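Local coordinates for aspartate semialdehyde dehydrogenase (Francisella tularensis subsp. tularensis, PDB 4WOJ), which probably catalyses the NADPH-dependent reductive dephosphorylation of L-aspartyl-4-phosphate to L-aspartate semialdehyde, a step in lysine, methionine and threonine biosynthesis, at residues R108-N121 against E244-D256. Sequence-based numbering, arbitrary orientation.
Sequences RLDKDSTLVLDPLN and EYKAATELNKILD
Leu-115 and Ile-254 form the apolar centre, Leu-115 CB lying 3.9 Å from Ile-254 CG1. CD1 of Leu-115 reaches further along the helix, 3.7 Å from Lys-253 CB, and touches the methylenes of Glu-250. Ile-254 also meets Leu-117 through CD1 and Leu-120 through CG2; next to these, the CD2 methyls of Leu-120 and Leu-255 touch at 4.3 Å. At this end Asn-121 lays CB against Ile-254 O, while its ND2 turns back to Leu-115 O in its own segment.

Lys-253 carries the contact outward. With CG anti to the backbone N (chi1 179°) and the chain extended beyond it, the side chain crosses Leu-115 at about a right angle and brings NZ to the turn formed by residues 108-113. There NZ donates to Arg-108 O at 3.1 Å and to Ser-113 O at 3.0 Å, the latter from above the carbonyl plane.

At the polar edge, Arg-108 NH1 makes a salt bridge to Glu-250 OE2 (3.0 Å), approached on the syn side but somewhat out of the carboxylate plane, the guanidinium and carboxylate planes being 69° apart. Second partners, Gly-138 O for Arg-108 NE and Asn-140 N for Glu-250 OE1, tie the pair to the end of strand 135-138 and the loop that leads to Cys-141, the predicted acyl-thioester nucleophile. Strand 113-116, at the margin of the parallel Rossmann-type sheet, crosses the 244-255 part of helix 242-255 at -96°, joining the NAD-binding and dimerisation domains of the aspartate-semialdehyde dehydrogenase fold.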
loop_
_atom_site.group_PDB
_atom_site.type_symbol
_atom_site.label_atom_id
_atom_site.label_comp_id
_atom_site.label_asym_id
_atom_site.label_seq_id
_atom_site.Cartn_x
_atom_site.Cartn_y
_atom_site.Cartn_z
ATOM N N ARG B 108 26.878 5.104 3.432
ATOM C CA ARG B 108 26.489 3.678 3.336
ATOM C C ARG B 108 27.316 2.807 2.430
ATOM O O ARG B 108 27.570 1.637 2.780
ATOM C CB ARG B 108 25.043 3.508 2.904
ATOM C CG ARG B 108 24.105 3.636 4.075
ATOM C CD ARG B 108 22.687 3.266 3.729
ATOM N NE ARG B 108 21.864 3.877 4.743
ATOM C CZ ARG B 108 20.675 4.412 4.545
ATOM N NH1 ARG B 108 20.099 4.409 3.338
ATOM N NH2 ARG B 108 20.061 4.947 5.584
ATOM N N LEU B 109 27.740 3.363 1.299
ATOM C CA LEU B 109 28.363 2.559 0.239
ATOM C C LEU B 109 29.872 2.783 0.020
ATOM O O LEU B 109 30.425 2.240 -0.921
ATOM C CB LEU B 109 27.566 2.696 -1.091
ATOM C CG LEU B 109 26.042 2.573 -0.895
ATOM C CD1 LEU B 109 25.270 2.877 -2.164
ATOM C CD2 LEU B 109 25.635 1.205 -0.335
ATOM N N ASP B 110 30.534 3.545 0.889
ATOM C CA ASP B 110 32.003 3.640 0.838
ATOM C C ASP B 110 32.593 2.292 1.172
ATOM O O ASP B 110 32.043 1.566 1.988
ATOM C CB ASP B 110 32.530 4.690 1.836
ATOM C CG ASP B 110 34.079 4.862 1.800
ATOM O OD1 ASP B 110 34.801 3.969 1.301
ATOM O OD2 ASP B 110 34.589 5.902 2.291
ATOM N N LYS B 111 33.734 1.966 0.579
ATOM C CA LYS B 111 34.413 0.698 0.885
ATOM C C LYS B 111 34.811 0.640 2.382
ATOM O O LYS B 111 34.798 -0.419 3.003
ATOM C CB LYS B 111 35.635 0.485 -0.023
ATOM N N ASP B 112 35.151 1.792 2.944
ATOM C CA ASP B 112 35.523 1.882 4.363
ATOM C C ASP B 112 34.351 1.661 5.320
ATOM O O ASP B 112 34.563 1.206 6.436
ATOM C CB ASP B 112 36.204 3.229 4.640
ATOM C CG ASP B 112 37.560 3.349 3.939
ATOM O OD1 ASP B 112 38.203 2.289 3.675
ATOM O OD2 ASP B 112 37.967 4.500 3.640
ATOM N N SER B 113 33.137 1.973 4.876
ATOM C CA SER B 113 31.932 1.806 5.695
ATOM C C SER B 113 31.499 0.336 5.784
ATOM O O SER B 113 31.709 -0.451 4.858
ATOM C CB SER B 113 30.761 2.653 5.161
ATOM O OG SER B 113 30.952 4.063 5.337
ATOM N N THR B 114 30.919 -0.017 6.926
ATOM C CA THR B 114 30.225 -1.291 7.140
ATOM C C THR B 114 28.772 -0.973 7.481
ATOM O O THR B 114 28.485 -0.089 8.312
ATOM C CB THR B 114 30.862 -2.112 8.265
ATOM O OG1 THR B 114 32.276 -2.230 8.043
ATOM C CG2 THR B 114 30.261 -3.497 8.329
ATOM N N LEU B 115 27.853 -1.618 6.763
ATOM C CA LEU B 115 26.420 -1.445 7.010
ATOM C C LEU B 115 26.090 -2.364 8.169
ATOM O O LEU B 115 26.550 -3.526 8.151
ATOM C CB LEU B 115 25.564 -1.825 5.804
ATOM C CG LEU B 115 25.440 -0.782 4.691
ATOM C CD1 LEU B 115 24.752 -1.337 3.450
ATOM C CD2 LEU B 115 24.673 0.425 5.177
ATOM N N VAL B 116 25.337 -1.867 9.168
ATOM C CA VAL B 116 25.069 -2.688 10.351
ATOM C C VAL B 116 23.642 -3.251 10.444
ATOM O O VAL B 116 22.647 -2.525 10.431
ATOM C CB VAL B 116 25.397 -1.961 11.697
ATOM C CG1 VAL B 116 26.872 -1.601 11.747
ATOM C CG2 VAL B 116 24.558 -0.719 11.895
ATOM N N LEU B 117 23.568 -4.569 10.564
ATOM C CA LEU B 117 22.332 -5.253 10.901
ATOM C C LEU B 117 22.741 -6.609 11.484
ATOM O O LEU B 117 22.773 -7.648 10.797
ATOM C CB LEU B 117 21.436 -5.390 9.683
ATOM C CG LEU B 117 20.027 -5.957 9.905
ATOM C CD1 LEU B 117 19.202 -5.053 10.767
ATOM C CD2 LEU B 117 19.345 -6.145 8.559
ATOM N N ASP B 118 23.060 -6.584 12.766
ATOM C CA ASP B 118 23.869 -7.635 13.371
ATOM C C ASP B 118 23.188 -9.010 13.469
ATOM O O ASP B 118 23.879 -10.005 13.519
ATOM C CB ASP B 118 24.365 -7.217 14.751
ATOM C CG ASP B 118 23.238 -7.167 15.767
ATOM O OD1 ASP B 118 22.554 -6.120 15.830
ATOM O OD2 ASP B 118 23.013 -8.174 16.460
ATOM N N PRO B 119 21.846 -9.077 13.481
ATOM C CA PRO B 119 21.287 -10.432 13.368
ATOM C C PRO B 119 21.600 -11.096 12.019
ATOM O O PRO B 119 21.305 -12.271 11.825
ATOM C CB PRO B 119 19.782 -10.197 13.514
ATOM C CG PRO B 119 19.691 -8.939 14.275
ATOM C CD PRO B 119 20.781 -8.092 13.695
ATOM N N LEU B 120 22.156 -10.337 11.080
ATOM C CA LEU B 120 22.554 -10.910 9.769
ATOM C C LEU B 120 24.050 -10.843 9.467
ATOM O O LEU B 120 24.572 -11.694 8.771
ATOM C CB LEU B 120 21.739 -10.251 8.642
ATOM C CG LEU B 120 20.369 -10.896 8.383
ATOM C CD1 LEU B 120 19.583 -10.074 7.393
ATOM C CD2 LEU B 120 20.543 -12.310 7.845
ATOM N N ASN B 121 24.744 -9.834 9.976
ATOM C CA ASN B 121 26.142 -9.644 9.619
ATOM C C ASN B 121 26.964 -9.284 10.818
ATOM O O ASN B 121 27.914 -8.514 10.721
ATOM C CB ASN B 121 26.301 -8.539 8.586
ATOM C CG ASN B 121 25.928 -7.174 9.133
ATOM O OD1 ASN B 121 25.272 -7.062 10.160
ATOM N ND2 ASN B 121 26.345 -6.133 8.446
ATOM N N GLU B 244 14.278 3.196 -3.799
ATOM C CA GLU B 244 14.153 1.867 -4.433
ATOM C C GLU B 244 15.503 1.241 -4.848
ATOM O O GLU B 244 15.729 0.053 -4.659
ATOM C CB GLU B 244 13.246 1.980 -5.667
ATOM C CG GLU B 244 11.820 2.400 -5.327
ATOM C CD GLU B 244 11.036 3.001 -6.489
ATOM O OE1 GLU B 244 11.599 3.260 -7.581
ATOM O OE2 GLU B 244 9.828 3.224 -6.307
ATOM N N TYR B 245 16.394 2.044 -5.412
ATOM C CA TYR B 245 17.745 1.583 -5.741
ATOM C C TYR B 245 18.525 1.160 -4.453
ATOM O O TYR B 245 19.375 0.287 -4.508
ATOM C CB TYR B 245 18.499 2.684 -6.543
ATOM C CG TYR B 245 19.999 2.687 -6.341
ATOM C CD1 TYR B 245 20.849 2.025 -7.219
ATOM C CD2 TYR B 245 20.563 3.341 -5.239
ATOM C CE1 TYR B 245 22.218 2.029 -6.997
ATOM C CE2 TYR B 245 21.931 3.350 -5.005
ATOM C CZ TYR B 245 22.753 2.698 -5.880
ATOM O OH TYR B 245 24.105 2.727 -5.611
ATOM N N LYS B 246 18.286 1.838 -3.325
ATOM C CA LYS B 246 18.948 1.494 -2.057
ATOM C C LYS B 246 18.760 0.038 -1.697
ATOM O O LYS B 246 19.640 -0.585 -1.116
ATOM C CB LYS B 246 18.366 2.269 -0.866
ATOM C CG LYS B 246 18.730 3.735 -0.807
ATOM C CD LYS B 246 18.266 4.386 0.487
ATOM C CE LYS B 246 18.460 5.905 0.467
ATOM N NZ LYS B 246 17.234 6.635 -0.003
ATOM N N ALA B 247 17.573 -0.480 -1.967
ATOM C CA ALA B 247 17.275 -1.829 -1.573
ATOM C C ALA B 247 18.347 -2.835 -2.023
ATOM O O ALA B 247 18.979 -3.453 -1.187
ATOM C CB ALA B 247 15.889 -2.250 -2.031
ATOM N N ALA B 248 18.595 -2.970 -3.314
ATOM C CA ALA B 248 19.404 -4.110 -3.788
ATOM C C ALA B 248 20.838 -4.026 -3.301
ATOM O O ALA B 248 21.395 -4.988 -2.825
ATOM C CB ALA B 248 19.344 -4.228 -5.287
ATOM N N THR B 249 21.426 -2.852 -3.409
ATOM C CA THR B 249 22.852 -2.650 -3.148
ATOM C C THR B 249 23.206 -2.785 -1.681
ATOM O O THR B 249 24.231 -3.370 -1.332
ATOM C CB THR B 249 23.291 -1.263 -3.659
ATOM O OG1 THR B 249 22.244 -0.304 -3.405
ATOM C CG2 THR B 249 23.559 -1.347 -5.178
ATOM N N GLU B 250 22.335 -2.265 -0.834
ATOM C CA GLU B 250 22.475 -2.381 0.635
ATOM C C GLU B 250 22.292 -3.826 1.131
ATOM O O GLU B 250 23.100 -4.326 1.915
ATOM C CB GLU B 250 21.498 -1.436 1.356
ATOM C CG GLU B 250 21.803 0.033 1.079
ATOM C CD GLU B 250 20.920 1.023 1.835
ATOM O OE1 GLU B 250 20.206 0.619 2.783
ATOM O OE2 GLU B 250 20.915 2.215 1.444
ATOM N N LEU B 251 21.250 -4.495 0.646
ATOM C CA LEU B 251 21.043 -5.912 0.968
ATOM C C LEU B 251 22.277 -6.734 0.603
ATOM O O LEU B 251 22.758 -7.542 1.391
ATOM C CB LEU B 251 19.816 -6.499 0.244
ATOM C CG LEU B 251 19.601 -8.010 0.462
ATOM C CD1 LEU B 251 19.188 -8.265 1.902
ATOM C CD2 LEU B 251 18.593 -8.608 -0.486
ATOM N N ASN B 252 22.799 -6.521 -0.593
ATOM C CA ASN B 252 24.011 -7.258 -1.023
ATOM C C ASN B 252 25.264 -6.846 -0.244
ATOM O O ASN B 252 26.099 -7.676 0.091
ATOM C CB ASN B 252 24.154 -7.200 -2.538
ATOM C CG ASN B 252 23.091 -8.056 -3.217
ATOM O OD1 ASN B 252 23.190 -9.285 -3.215
ATOM N ND2 ASN B 252 22.025 -7.430 -3.708
ATOM N N LYS B 253 25.346 -5.579 0.131
ATOM C CA LYS B 253 26.446 -5.160 1.009
ATOM C C LYS B 253 26.313 -5.826 2.392
ATOM O O LYS B 253 27.293 -6.276 2.950
ATOM C CB LYS B 253 26.547 -3.645 1.114
ATOM C CG LYS B 253 27.671 -3.213 2.035
ATOM C CD LYS B 253 28.178 -1.797 1.770
ATOM C CE LYS B 253 29.533 -1.614 2.448
ATOM N NZ LYS B 253 30.042 -0.216 2.335
ATOM N N ILE B 254 25.104 -5.893 2.935
ATOM C CA ILE B 254 24.912 -6.461 4.271
ATOM C C ILE B 254 25.244 -7.932 4.273
ATOM O O ILE B 254 25.856 -8.442 5.204
ATOM C CB ILE B 254 23.471 -6.293 4.780
ATOM C CG1 ILE B 254 23.166 -4.826 5.065
ATOM C CG2 ILE B 254 23.261 -7.090 6.065
ATOM C CD1 ILE B 254 21.720 -4.552 5.411
ATOM N N LEU B 255 24.783 -8.639 3.259
ATOM C CA LEU B 255 25.053 -10.093 3.154
ATOM C C LEU B 255 26.448 -10.389 2.559
ATOM O O LEU B 255 26.882 -11.529 2.597
ATOM C CB LEU B 255 23.987 -10.780 2.305
ATOM C CG LEU B 255 22.558 -10.698 2.841
ATOM C CD1 LEU B 255 21.546 -11.012 1.765
ATOM C CD2 LEU B 255 22.369 -11.628 4.029
ATOM N N ASP B 256 27.105 -9.359 2.013
ATOM C CA ASP B 256 28.317 -9.483 1.183
ATOM C C ASP B 256 28.208 -10.684 0.298
ATOM O O ASP B 256 28.890 -11.670 0.490
ATOM C CB ASP B 256 29.643 -9.591 1.967
ATOM C CG ASP B 256 30.892 -9.635 1.000
ATOM O OD1 ASP B 256 30.784 -9.109 -0.149
ATOM O OD2 ASP B 256 31.958 -10.202 1.362
#